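Local coordinates for invasion-associated protein (PDB 4LJ1) that probably binds peptidoglycan in the mycobacterial cell wall through an NlpC/p60 domain that has lost its catalytic activity, at residues V77-A82 with P126-V131; G85-Y90 with V98-G103; K104-E109 with V116-T121. All blocks are in the same frame, centred on the assembly; numbering follows the deposited sequence. Where two conformers were deposited one is given.

Interaction 1 (V77-A82 with P126-V131); sequences VLPQQA and PYLVRV
The side chains of V77 and R130 cross at about a right angle: CG2 of V77 sits over one face of the R130 guanidinium and also touches R130 CB at 3.6 Å. The arginine chain runs out with CG anti to the backbone N (chi1 -174°), then bends at chi3, which turns NH2 back to the carbonyl of Q81. That bond, R130 NH2 to Q81 O at 3.1 Å, lies in the guanidinium plane. R130 NE forms a salt bridge with D86 OD1, so two partners fix the rotation of the group. On the face of the pairing that carries V77, L128 spreads its two methyls, CD1 against P79 CA at 3.8 Å and CD2 equally close to A82 CB, so its fork spans the 3-10 turn 79-81. L78 lies alongside Y127, pointing the same way, with L78 CD2 3.5 Å from Y127 CE1; Y127 OH bonds to the C-terminal carboxylate of A147. One antiparallel hydrogen-bonded pair, V77 with L128, joins the backbones: V77 N to L128 O and L128 N to V77 O, both 2.9 Å. Strand 128-130 has strand 75-77 on one side and is backbone hydrogen-bonded through V129 to L87 of strand 87-90, while Y71 of helix 67-73 packs on Y127 and V129.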
ATOM      1  N   VAL A  77      -0.670  10.733   9.579  1.00  8.84           N
ATOM      2  CA  VAL A  77      -1.235  10.122  10.786  1.00 10.86           C
ATOM      3  C   VAL A  77      -0.071   9.565  11.628  1.00  9.06           C
ATOM      4  O   VAL A  77       0.762   8.808  11.131  1.00  9.94           O
ATOM      5  CB  VAL A  77      -2.082   8.875  10.339  1.00 13.30           C
ATOM      6  CG1 VAL A  77      -2.529   8.006  11.520  1.00 14.94           C
ATOM      7  CG2 VAL A  77      -3.262   9.320   9.471  1.00 15.53           C
ATOM      8  N   LEU A  78      -0.004   9.901  12.903  1.00 10.20           N
ATOM      9  CA  LEU A  78       0.974   9.300  13.804  1.00 10.63           C
ATOM     10  C   LEU A  78       0.643   7.839  14.066  1.00 10.49           C
ATOM     11  O   LEU A  78      -0.525   7.473  14.089  1.00 11.39           O
ATOM     12  CB  LEU A  78       1.038  10.075  15.132  1.00 11.79           C
ATOM     13  CG  LEU A  78       1.647  11.479  15.019  1.00 12.48           C
ATOM     14  CD1 LEU A  78       1.203  12.368  16.172  1.00 16.01           C
ATOM     15  CD2 LEU A  78       3.165  11.382  14.929  1.00 15.03           C
ATOM     16  N   PRO A  79       1.650   6.990  14.287  1.00 11.40           N
ATOM     17  CA  PRO A  79       1.377   5.565  14.507  1.00 11.53           C
ATOM     18  C   PRO A  79       0.369   5.247  15.614  1.00 11.99           C
ATOM     19  O   PRO A  79      -0.419   4.320  15.480  1.00 12.17           O
ATOM     20  CB  PRO A  79       2.757   4.992  14.813  1.00 12.90           C
ATOM     21  CG  PRO A  79       3.694   5.872  14.030  1.00 12.97           C
ATOM     22  CD  PRO A  79       3.093   7.256  14.134  1.00 12.89           C
ATOM     23  N   GLN A  80       0.365   6.032  16.688  1.00 10.46           N
ATOM     24  CA  GLN A  80      -0.572   5.776  17.774  1.00 11.83           C
ATOM     25  C   GLN A  80      -2.031   6.050  17.428  1.00 11.70           C
ATOM     26  O   GLN A  80      -2.939   5.711  18.188  1.00 14.72           O
ATOM     27  CB  GLN A  80      -0.162   6.575  19.006  1.00 12.81           C
ATOM     28  CG  GLN A  80       1.027   5.983  19.757  1.00 14.15           C
ATOM     29  CD  GLN A  80       0.632   4.796  20.619  1.00 14.66           C
ATOM     30  OE1 GLN A  80      -0.144   4.927  21.579  1.00 16.40           O
ATOM     31  NE2 GLN A  80       1.159   3.628  20.285  1.00 15.60           N
ATOM     32  N   GLN A  81      -2.241   6.668  16.267  1.00 11.04           N
ATOM     33  CA  GLN A  81      -3.553   7.033  15.754  1.00 12.56           C
ATOM     34  C   GLN A  81      -3.909   6.195  14.504  1.00 12.25           C
ATOM     35  O   GLN A  81      -4.924   6.442  13.850  1.00 13.44           O
ATOM     36  CB  GLN A  81      -3.562   8.527  15.420  1.00 13.73           C
ATOM     37  CG  GLN A  81      -3.388   9.419  16.650  1.00 17.78           C
ATOM     38  CD  GLN A  81      -2.853  10.806  16.321  1.00 20.62           C
ATOM     39  OE1 GLN A  81      -2.443  11.555  17.221  1.00 24.27           O
ATOM     40  NE2 GLN A  81      -2.861  11.167  15.041  1.00 23.40           N
ATOM     41  N   ALA A  82      -3.107   5.178  14.186  1.00 11.74           N
ATOM     42  CA  ALA A  82      -3.298   4.368  12.965  1.00 11.33           C
ATOM     43  C   ALA A  82      -4.629   3.639  12.970  1.00 11.81           C
ATOM     44  O   ALA A  82      -5.117   3.212  14.015  1.00 15.19           O
ATOM     45  CB  ALA A  82      -2.170   3.358  12.838  1.00 12.69           C
ATOM     46  N   PRO A 126       8.065   8.071   9.595  1.00 12.55           N
ATOM     47  CA  PRO A 126       7.418   8.394  10.880  1.00 13.39           C
ATOM     48  C   PRO A 126       5.904   8.589  10.902  1.00 11.81           C
ATOM     49  O   PRO A 126       5.318   8.619  11.978  1.00 12.97           O
ATOM     50  CB  PRO A 126       8.102   9.695  11.318  1.00 17.26           C
ATOM     51  CG  PRO A 126       9.110  10.025  10.311  1.00 19.30           C
ATOM     52  CD  PRO A 126       9.220   8.938   9.310  1.00 14.59           C
ATOM     53  N   TYR A 127       5.311   8.842   9.748  1.00 10.43           N
ATOM     54  CA  TYR A 127       3.870   8.996   9.625  1.00  8.86           C
ATOM     55  C   TYR A 127       3.319   7.944   8.687  1.00  8.34           C
ATOM     56  O   TYR A 127       3.977   7.556   7.707  1.00  9.23           O
ATOM     57  CB  TYR A 127       3.547  10.356   9.038  1.00  9.81           C
ATOM     58  CG  TYR A 127       3.833  11.532   9.911  1.00 10.46           C
ATOM     59  CD1 TYR A 127       2.982  11.846  10.966  1.00 11.59           C
ATOM     60  CD2 TYR A 127       4.908  12.358   9.674  1.00 14.58           C
ATOM     61  CE1 TYR A 127       3.187  12.966  11.756  1.00 13.12           C
ATOM     62  CE2 TYR A 127       5.127  13.479  10.466  1.00 18.99           C
ATOM     63  CZ  TYR A 127       4.270  13.751  11.520  1.00 17.35           C
ATOM     64  OH  TYR A 127       4.496  14.834  12.312  1.00 23.95           O
ATOM     65  N   LEU A 128       2.089   7.484   8.960  1.00  8.22           N
ATOM     66  CA  LEU A 128       1.246   6.785   8.005  1.00  7.69           C
ATOM     67  C   LEU A 128       0.474   7.830   7.205  1.00  7.81           C
ATOM     68  O   LEU A 128       0.433   9.020   7.577  1.00  8.63           O
ATOM     69  CB  LEU A 128       0.296   5.818   8.712  1.00  8.45           C
ATOM     70  CG  LEU A 128       0.881   4.577   9.408  1.00  9.43           C
ATOM     71  CD1 LEU A 128       1.503   4.952  10.757  1.00 12.35           C
ATOM     72  CD2 LEU A 128      -0.172   3.480   9.571  1.00 10.87           C
ATOM     73  N   VAL A 129      -0.192   7.378   6.143  1.00  7.44           N
ATOM     74  CA  VAL A 129      -1.085   8.251   5.388  1.00  7.82           C
ATOM     75  C   VAL A 129      -2.494   7.707   5.454  1.00  8.38           C
ATOM     76  O   VAL A 129      -2.732   6.526   5.226  1.00  9.01           O
ATOM     77  CB  VAL A 129      -0.660   8.385   3.918  1.00  9.33           C
ATOM     78  CG1 VAL A 129      -1.798   8.910   3.030  1.00 10.54           C
ATOM     79  CG2 VAL A 129       0.583   9.253   3.834  1.00 11.09           C
ATOM     80  N   ARG A 130      -3.449   8.588   5.736  1.00  9.04           N
ATOM     81  CA  ARG A 130      -4.853   8.265   5.655  1.00 10.72           C
ATOM     82  C   ARG A 130      -5.414   8.772   4.340  1.00 10.24           C
ATOM     83  O   ARG A 130      -5.424   9.962   4.068  1.00 12.03           O
ATOM     84  CB  ARG A 130      -5.637   8.879   6.803  1.00 13.13           C
ATOM     85  CG  ARG A 130      -7.097   8.422   6.791  1.00 14.83           C
ATOM     86  CD  ARG A 130      -7.719   8.389   8.153  1.00 14.47           C
ATOM     87  NE  ARG A 130      -6.928   7.598   9.062  1.00 11.24           N
ATOM     88  CZ  ARG A 130      -6.791   7.852  10.351  1.00 12.21           C
ATOM     89  NH1 ARG A 130      -7.456   8.847  10.942  1.00 16.61           N
ATOM     90  NH2 ARG A 130      -6.012   7.060  11.059  1.00 12.30           N
ATOM     91  N   VAL A 131      -5.908   7.857   3.532  1.00 12.80           N
ATOM     92  CA  VAL A 131      -6.377   8.153   2.207  1.00 14.46           C
ATOM     93  C   VAL A 131      -7.841   8.585   2.223  1.00 15.95           C
ATOM     94  O   VAL A 131      -8.215   9.552   1.568  1.00 19.95           O
ATOM     95  CB  VAL A 131      -6.210   6.890   1.334  1.00 15.02           C
ATOM     96  CG1 VAL A 131      -6.734   7.113  -0.062  1.00 17.39           C
ATOM     97  CG2 VAL A 131      -4.749   6.471   1.303  1.00 17.21           C
TER

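Interaction 2 (G85-Y90 with V98-G103); sequences GDLIFY and VALYLG
G85 meets Y101 through its backbone, G85 N to Y101 O at 2.8 Å and nearly straight at 171°. Its positive phi would press any CB against the preceding carbonyl, which suits glycine here, and its own O lies against CD1 of L100 and accepts a bond from Y56 OH. D86 gives its carbonyl to the same tyrosine: Y101 N reaches D86 O at 2.8 Å, nearly along the C=O axis. In the carboxylate of D86, OD2 is engaged by the backbone N of R83. L87 faces L100 as a non-hydrogen-bonded pair, and its CD2 comes 4.0 Å from L100 CD1 as the two side chains slant across one another. I88 and A99 form a hydrogen-bonded pair, I88 N to A99 O and A99 N to I88 O. The side chain of I88 extends along the sheet, CD1 resting 3.7 Å from both CB and CD1 of Y101, whose hydroxyl bonds to G105 N. F89 pairs with V98 and lies beside it, pointing the same way; V98 CG2, set anti to the backbone N by a chi1 of 61°, stands over the face of the F89 ring 4.0 Å from its centroid, a CH-pi contact offset toward the rim. Beyond, Y90 sends its hydroxyl to the carbonyl of R120. Helix 48-57 packs on the face of L87, V98 and L100 through I52 and Y56; on the other face M107 of strand 106-110, the next strand of the sheet, touches I88, Y90 and A99, and strand 128-130 borders 87-90 along its edge.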
ATOM      1  N   GLY A  85      -6.513   0.362   6.839  1.00  9.45           N
ATOM      2  CA  GLY A  85      -6.633   1.095   5.591  1.00  9.22           C
ATOM      3  C   GLY A  85      -5.600   2.193   5.427  1.00  8.37           C
ATOM      4  O   GLY A  85      -5.348   2.640   4.310  1.00  9.72           O
ATOM      5  N   ASP A  86      -4.985   2.644   6.515  1.00  8.52           N
ATOM      6  CA  ASP A  86      -3.926   3.633   6.395  1.00  7.64           C
ATOM      7  C   ASP A  86      -2.740   2.985   5.655  1.00  7.35           C
ATOM      8  O   ASP A  86      -2.553   1.781   5.713  1.00  8.08           O
ATOM      9  CB  ASP A  86      -3.473   4.101   7.776  1.00  8.00           C
ATOM     10  CG  ASP A  86      -4.486   4.965   8.506  1.00  8.94           C
ATOM     11  OD1 ASP A  86      -5.472   5.438   7.876  1.00  9.98           O
ATOM     12  OD2 ASP A  86      -4.270   5.225   9.714  1.00  9.82           O
ATOM     13  N   LEU A  87      -1.942   3.821   5.019  1.00  7.32           N
ATOM     14  CA  LEU A  87      -0.733   3.374   4.312  1.00  7.05           C
ATOM     15  C   LEU A  87       0.501   3.578   5.181  1.00  6.75           C
ATOM     16  O   LEU A  87       0.676   4.638   5.798  1.00  7.17           O
ATOM     17  CB  LEU A  87      -0.593   4.179   3.023  1.00  7.15           C
ATOM     18  CG  LEU A  87      -1.709   4.026   1.983  1.00  8.33           C
ATOM     19  CD1 LEU A  87      -1.427   4.940   0.799  1.00  9.64           C
ATOM     20  CD2 LEU A  87      -1.833   2.572   1.551  1.00  9.82           C
ATOM     21  N   ILE A  88       1.324   2.543   5.232  1.00  6.85           N
ATOM     22  CA  ILE A  88       2.620   2.533   5.900  1.00  6.77           C
ATOM     23  C   ILE A  88       3.697   2.730   4.839  1.00  6.08           C
ATOM     24  O   ILE A  88       3.604   2.147   3.756  1.00  7.44           O
ATOM     25  CB  ILE A  88       2.815   1.188   6.624  1.00  7.54           C
ATOM     26  CG1 ILE A  88       1.835   1.045   7.791  1.00  8.83           C
ATOM     27  CG2 ILE A  88       4.263   1.032   7.119  1.00  9.64           C
ATOM     28  CD1 ILE A  88       1.686  -0.374   8.294  1.00 12.44           C
ATOM     29  N   PHE A  89       4.711   3.509   5.155  1.00  6.28           N
ATOM     30  CA  PHE A  89       5.810   3.765   4.232  1.00  6.90           C
ATOM     31  C   PHE A  89       7.146   3.391   4.833  1.00  7.08           C
ATOM     32  O   PHE A  89       7.322   3.376   6.065  1.00  7.73           O
ATOM     33  CB  PHE A  89       5.823   5.234   3.809  1.00  7.59           C
ATOM     34  CG  PHE A  89       4.605   5.648   3.045  1.00  7.20           C
ATOM     35  CD1 PHE A  89       3.452   6.004   3.694  1.00  8.58           C
ATOM     36  CD2 PHE A  89       4.623   5.659   1.667  1.00  8.06           C
ATOM     37  CE1 PHE A  89       2.312   6.356   2.988  1.00  9.45           C
ATOM     38  CE2 PHE A  89       3.495   6.020   0.953  1.00  9.37           C
ATOM     39  CZ  PHE A  89       2.335   6.360   1.615  1.00 10.03           C
ATOM     40  N   TYR A  90       8.092   3.136   3.938  1.00  7.23           N
ATOM     41  CA  TYR A  90       9.491   2.959   4.267  1.00  7.76           C
ATOM     42  C   TYR A  90      10.325   3.973   3.508  1.00  7.81           C
ATOM     43  O   TYR A  90      10.008   4.353   2.382  1.00  8.81           O
ATOM     44  CB  TYR A  90       9.942   1.492   3.968  1.00  8.26           C
ATOM     45  CG  TYR A  90       9.235   0.542   4.903  1.00  8.62           C
ATOM     46  CD1 TYR A  90       9.756   0.267   6.153  1.00  8.76           C
ATOM     47  CD2 TYR A  90       7.973   0.049   4.619  1.00  8.53           C
ATOM     48  CE1 TYR A  90       9.071  -0.528   7.064  1.00  9.38           C
ATOM     49  CE2 TYR A  90       7.294  -0.755   5.522  1.00  9.72           C
ATOM     50  CZ  TYR A  90       7.836  -1.010   6.759  1.00  9.22           C
ATOM     51  OH  TYR A  90       7.151  -1.755   7.689  1.00 11.04           O
ATOM     52  N   VAL A  98       5.815   1.113   0.149  1.00  7.89           N
ATOM     53  CA  VAL A  98       4.506   1.337   0.757  1.00  6.77           C
ATOM     54  C   VAL A  98       3.845   0.008   1.044  1.00  6.44           C
ATOM     55  O   VAL A  98       4.069  -0.961   0.295  1.00  8.02           O
ATOM     56  CB  VAL A  98       3.633   2.256  -0.150  1.00  7.10           C
ATOM     57  CG1 VAL A  98       3.384   1.628  -1.535  1.00  7.95           C
ATOM     58  CG2 VAL A  98       2.327   2.645   0.529  1.00  7.81           C
ATOM     59  N   ALA A  99       3.026  -0.040   2.091  1.00  6.50           N
ATOM     60  CA  ALA A  99       2.270  -1.216   2.481  1.00  6.46           C
ATOM     61  C   ALA A  99       0.919  -0.764   3.010  1.00  6.71           C
ATOM     62  O   ALA A  99       0.753   0.395   3.358  1.00  7.50           O
ATOM     63  CB  ALA A  99       3.026  -2.026   3.533  1.00  7.76           C
ATOM     64  N   LEU A 100      -0.038  -1.681   3.059  1.00  6.89           N
ATOM     65  CA  LEU A 100      -1.395  -1.371   3.501  1.00  6.57           C
ATOM     66  C   LEU A 100      -1.584  -1.873   4.938  1.00  6.56           C
ATOM     67  O   LEU A 100      -1.461  -3.071   5.213  1.00  7.47           O
ATOM     68  CB  LEU A 100      -2.396  -2.062   2.579  1.00  7.05           C
ATOM     69  CG  LEU A 100      -3.893  -1.834   2.842  1.00  8.53           C
ATOM     70  CD1 LEU A 100      -4.277  -0.364   2.676  1.00 10.68           C
ATOM     71  CD2 LEU A 100      -4.737  -2.717   1.953  1.00 10.80           C
ATOM     72  N   TYR A 101      -1.876  -0.965   5.879  1.00  7.08           N
ATOM     73  CA  TYR A 101      -2.108  -1.380   7.255  1.00  7.42           C
ATOM     74  C   TYR A 101      -3.451  -2.079   7.378  1.00  8.30           C
ATOM     75  O   TYR A 101      -4.461  -1.575   6.904  1.00  9.43           O
ATOM     76  CB  TYR A 101      -2.044  -0.175   8.205  1.00  7.62           C
ATOM     77  CG  TYR A 101      -2.073  -0.556   9.682  1.00  8.21           C
ATOM     78  CD1 TYR A 101      -1.292  -1.592  10.166  1.00  8.65           C
ATOM     79  CD2 TYR A 101      -2.896   0.093  10.581  1.00  9.18           C
ATOM     80  CE1 TYR A 101      -1.324  -1.967  11.485  1.00  9.88           C
ATOM     81  CE2 TYR A 101      -2.903  -0.264  11.925  1.00 10.45           C
ATOM     82  CZ  TYR A 101      -2.124  -1.309  12.373  1.00 10.27           C
ATOM     83  OH  TYR A 101      -2.126  -1.724  13.703  1.00 12.47           O
ATOM     84  N   LEU A 102      -3.454  -3.232   8.044  1.00  8.73           N
ATOM     85  CA  LEU A 102      -4.661  -4.048   8.192  1.00  9.42           C
ATOM     86  C   LEU A 102      -5.278  -3.966   9.576  1.00 10.16           C
ATOM     87  O   LEU A 102      -6.328  -4.570   9.807  1.00 12.73           O
ATOM     88  CB  LEU A 102      -4.339  -5.510   7.895  1.00  9.59           C
ATOM     89  CG  LEU A 102      -3.774  -5.809   6.511  1.00  9.52           C
ATOM     90  CD1 LEU A 102      -3.315  -7.244   6.401  1.00 12.30           C
ATOM     91  CD2 LEU A 102      -4.795  -5.480   5.419  1.00 12.06           C
ATOM     92  N   GLY A 103      -4.647  -3.213  10.472  1.00  9.70           N
ATOM     93  CA  GLY A 103      -5.006  -3.211  11.873  1.00 11.27           C
ATOM     94  C   GLY A 103      -4.318  -4.339  12.618  1.00 11.13           C
ATOM     95  O   GLY A 103      -3.757  -5.273  12.022  1.00 11.87           O
TER

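Interaction 3 (K104-E109 with V116-T121); sequences KGQMLE and VSPVRT
M107 and E109 both carry CG between the backbone N and the carbonyl carbon (chi1 63° and 65°) and run extended from there, which sends both chains across to 116-121 from the same side of strand 106-109. E109 thereby brings OE2 toward the hydroxyl of S117. In the conformer given, S117 OG donates to E109 OE2 at 2.7 Å, on the anti side and out of the carboxylate plane; a second conformer of S117 leaves this bond uncertain. The same OE2 also takes a bond from Q115 NE2. In the modelled conformer R120 crosses E109 at about a right angle and forms a salt bridge, but its separation is too short to be trusted in detail. In that conformer too, CE of M107 lies over one face of the R120 guanidinium, while M107 CB touches V119 CG2 at 4.1 Å. On the opposite face of the sheet L108 and V116 cross at about a right angle, L108 CD1 4.1 Å from V116 CG2. Between the strands M107 and S117 form a hydrogen-bonded pair, M107 N to S117 O and S117 N to M107 O, each 2.9 Å. V119 N to G105 O, also 2.9 Å, prolongs the pairing beyond P118. This pair alternates with non-hydrogen-bonded ones, Q106 with P118 and L108 with V116, as in antiparallel pairing; strands 106-110 and 114-118, consecutive in the chain, form a beta hairpin, the second in the four-stranded sheet of this NlpC/p60 domain, with 114-118 as its edge strand within the chain.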
ATOM      1  N   LYS A 104      -4.371  -4.262  13.953  1.00 12.08           N
ATOM      2  CA  LYS A 104      -3.833  -5.318  14.828  1.00 13.22           C
ATOM      3  C   LYS A 104      -2.360  -5.678  14.539  1.00 10.40           C
ATOM      4  O   LYS A 104      -1.927  -6.815  14.665  1.00 13.35           O
ATOM      5  CB  LYS A 104      -4.733  -6.559  14.759  1.00 15.93           C
ATOM      6  CG  LYS A 104      -6.144  -6.328  15.286  1.00 21.92           C
ATOM      7  CD  LYS A 104      -7.000  -7.587  15.173  1.00 27.44           C
ATOM      8  CE  LYS A 104      -8.214  -7.549  16.092  0.50 28.17           C
ATOM      9  NZ  LYS A 104      -8.926  -6.241  16.048  0.50 31.31           N
ATOM     10  N   GLY A 105      -1.588  -4.673  14.138  1.00 10.13           N
ATOM     11  CA  GLY A 105      -0.154  -4.847  13.972  1.00 10.56           C
ATOM     12  C   GLY A 105       0.256  -5.597  12.712  1.00 10.43           C
ATOM     13  O   GLY A 105       1.403  -6.050  12.630  1.00 10.13           O
ATOM     14  N   GLN A 106      -0.647  -5.728  11.732  1.00  9.33           N
ATOM     15  CA  GLN A 106      -0.422  -6.474  10.504  1.00  8.96           C
ATOM     16  C   GLN A 106      -0.494  -5.537   9.305  1.00  8.28           C
ATOM     17  O   GLN A 106      -1.258  -4.574   9.291  1.00  8.51           O
ATOM     18  CB  GLN A 106      -1.484  -7.568  10.342  1.00 10.18           C
ATOM     19  CG  GLN A 106      -1.598  -8.534  11.508  1.00 12.51           C
ATOM     20  CD  GLN A 106      -0.378  -9.413  11.649  1.00 14.18           C
ATOM     21  OE1 GLN A 106       0.397  -9.584  10.715  1.00 18.10           O
ATOM     22  NE2 GLN A 106      -0.200  -9.982  12.832  1.00 21.03           N
ATOM     23  N   MET A 107       0.289  -5.866   8.269  1.00  7.98           N
ATOM     24  CA  MET A 107       0.251  -5.129   7.026  1.00  7.51           C
ATOM     25  C   MET A 107       0.225  -6.070   5.843  1.00  7.38           C
ATOM     26  O   MET A 107       0.711  -7.182   5.914  1.00  8.12           O
ATOM     27  CB  MET A 107       1.447  -4.187   6.914  1.00  7.57           C
ATOM     28  CG  MET A 107       2.820  -4.822   6.872  1.00  8.42           C
ATOM     29  SD  MET A 107       4.123  -3.564   6.911  1.00  9.10           S
ATOM     30  CE  MET A 107       5.567  -4.638   6.766  1.00  9.49           C
ATOM     31  N   LEU A 108      -0.310  -5.590   4.725  1.00  7.16           N
ATOM     32  CA  LEU A 108      -0.260  -6.274   3.441  1.00  7.13           C
ATOM     33  C   LEU A 108       0.860  -5.608   2.631  1.00  6.49           C
ATOM     34  O   LEU A 108       0.817  -4.407   2.390  1.00  7.38           O
ATOM     35  CB  LEU A 108      -1.603  -6.137   2.715  1.00  7.39           C
ATOM     36  CG  LEU A 108      -1.710  -6.907   1.407  1.00  8.02           C
ATOM     37  CD1 LEU A 108      -1.737  -8.404   1.636  1.00  9.74           C
ATOM     38  CD2 LEU A 108      -2.931  -6.449   0.608  1.00 10.15           C
ATOM     39  N   GLU A 109       1.846  -6.412   2.246  1.00  7.60           N
ATOM     40  CA  GLU A 109       3.012  -5.943   1.544  1.00  8.36           C
ATOM     41  C   GLU A 109       3.318  -6.824   0.349  1.00  7.85           C
ATOM     42  O   GLU A 109       2.722  -7.881   0.168  1.00  8.11           O
ATOM     43  CB  GLU A 109       4.229  -5.925   2.479  1.00 10.49           C
ATOM     44  CG  GLU A 109       4.635  -7.308   2.935  1.00 11.30           C
ATOM     45  CD  GLU A 109       5.977  -7.329   3.600  1.00 14.77           C
ATOM     46  OE1 GLU A 109       6.713  -6.322   3.520  1.00 18.41           O
ATOM     47  OE2 GLU A 109       6.336  -8.385   4.110  1.00 18.47           O
ATOM     48  N   VAL A 116       0.596 -11.043   3.923  1.00  8.72           N
ATOM     49  CA  VAL A 116       0.370 -10.395   5.198  1.00  8.43           C
ATOM     50  C   VAL A 116       1.577 -10.679   6.089  1.00  9.09           C
ATOM     51  O   VAL A 116       2.056 -11.806   6.171  1.00 10.92           O
ATOM     52  CB  VAL A 116      -0.917 -10.912   5.863  1.00  9.35           C
ATOM     53  CG1 VAL A 116      -1.085 -10.326   7.256  1.00  9.72           C
ATOM     54  CG2 VAL A 116      -2.146 -10.633   4.993  1.00 11.64           C
ATOM     55  N   SER A 117       2.065  -9.645   6.764  1.00  8.79           N
ATOM     56  CA  SER A 117       3.243  -9.736   7.645  0.50 10.09           C
ATOM     57  C   SER A 117       3.056  -8.796   8.822  1.00  8.25           C
ATOM     58  O   SER A 117       2.421  -7.771   8.677  1.00  8.39           O
ATOM     59  CB  SER A 117       4.495  -9.233   6.938  0.50 12.22           C
ATOM     60  OG  SER A 117       4.726  -9.825   5.688  0.50 14.42           O
ATOM     61  N   PRO A 118       3.666  -9.069   9.978  1.00  9.17           N
ATOM     62  CA  PRO A 118       3.632  -8.070  11.046  1.00  9.65           C
ATOM     63  C   PRO A 118       4.312  -6.780  10.591  1.00 10.20           C
ATOM     64  O   PRO A 118       5.291  -6.817   9.852  1.00  9.53           O
ATOM     65  CB  PRO A 118       4.424  -8.751  12.169  1.00 12.01           C
ATOM     66  CG  PRO A 118       4.260 -10.204  11.920  1.00 13.08           C
ATOM     67  CD  PRO A 118       4.210 -10.353  10.437  1.00 10.48           C
ATOM     68  N   VAL A 119       3.792  -5.645  11.038  1.00  9.54           N
ATOM     69  CA  VAL A 119       4.422  -4.375  10.744  1.00  8.99           C
ATOM     70  C   VAL A 119       5.859  -4.367  11.279  1.00 10.00           C
ATOM     71  O   VAL A 119       6.113  -4.853  12.406  1.00 10.85           O
ATOM     72  CB  VAL A 119       3.638  -3.216  11.367  1.00  9.38           C
ATOM     73  CG1 VAL A 119       4.374  -1.894  11.191  1.00 11.39           C
ATOM     74  CG2 VAL A 119       2.227  -3.155  10.802  1.00  9.27           C
ATOM     75  N   ARG A 120       6.795  -3.844  10.492  1.00 10.91           N
ATOM     76  CA  ARG A 120       8.192  -3.717  10.897  0.70 12.32           C
ATOM     77  C   ARG A 120       8.497  -2.227  11.053  1.00 12.27           C
ATOM     78  O   ARG A 120       8.215  -1.425  10.164  1.00 12.61           O
ATOM     79  CB  ARG A 120       9.139  -4.249   9.813  0.70 12.53           C
ATOM     80  CG  ARG A 120       9.061  -5.726   9.415  0.70 13.33           C
ATOM     81  CD  ARG A 120       9.833  -5.954   8.083  0.70 13.66           C
ATOM     82  NE  ARG A 120       9.002  -6.203   6.889  0.70 18.10           N
ATOM     83  CZ  ARG A 120       8.958  -5.465   5.784  0.70 17.49           C
ATOM     84  NH1 ARG A 120       9.677  -4.360   5.662  0.70 24.16           N
ATOM     85  NH2 ARG A 120       8.179  -5.827   4.803  0.70 23.66           N
ATOM     86  N   THR A 121       9.083  -1.821  12.163  1.00 11.95           N
ATOM     87  CA  THR A 121       9.395  -0.399  12.297  1.00 11.96           C
ATOM     88  C   THR A 121      10.787  -0.066  11.742  1.00 10.88           C
ATOM     89  O   THR A 121      11.072   1.095  11.538  1.00 12.09           O
ATOM     90  CB  THR A 121       9.317   0.103  13.737  1.00 15.85           C
ATOM     91  OG1 THR A 121      10.147  -0.747  14.509  1.00 18.58           O
ATOM     92  CG2 THR A 121       7.888   0.078  14.253  1.00 19.29           C
TER

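How the interactions relate
Interaction 2 is the buried contact of the three, interaction 1 is partly buried and interaction 3 lies at the surface. Interactions 2 and 3 are successive hairpins of one antiparallel sheet, whose inner strands 97-103 and 106-110 are joined by L108 N to L100 O. Interaction 1 closes the chain loop that contains both, and touches interaction 2 through V129 and R130 but not interaction 3. The chemistry follows the place: aliphatic and aromatic packing dominates in interaction 2, whereas charged or hydroxyl-bearing groups enter at the outer edges, an arginine on a carbonyl in interaction 1 and, in one conformer, a serine-carboxylate bond in interaction 3.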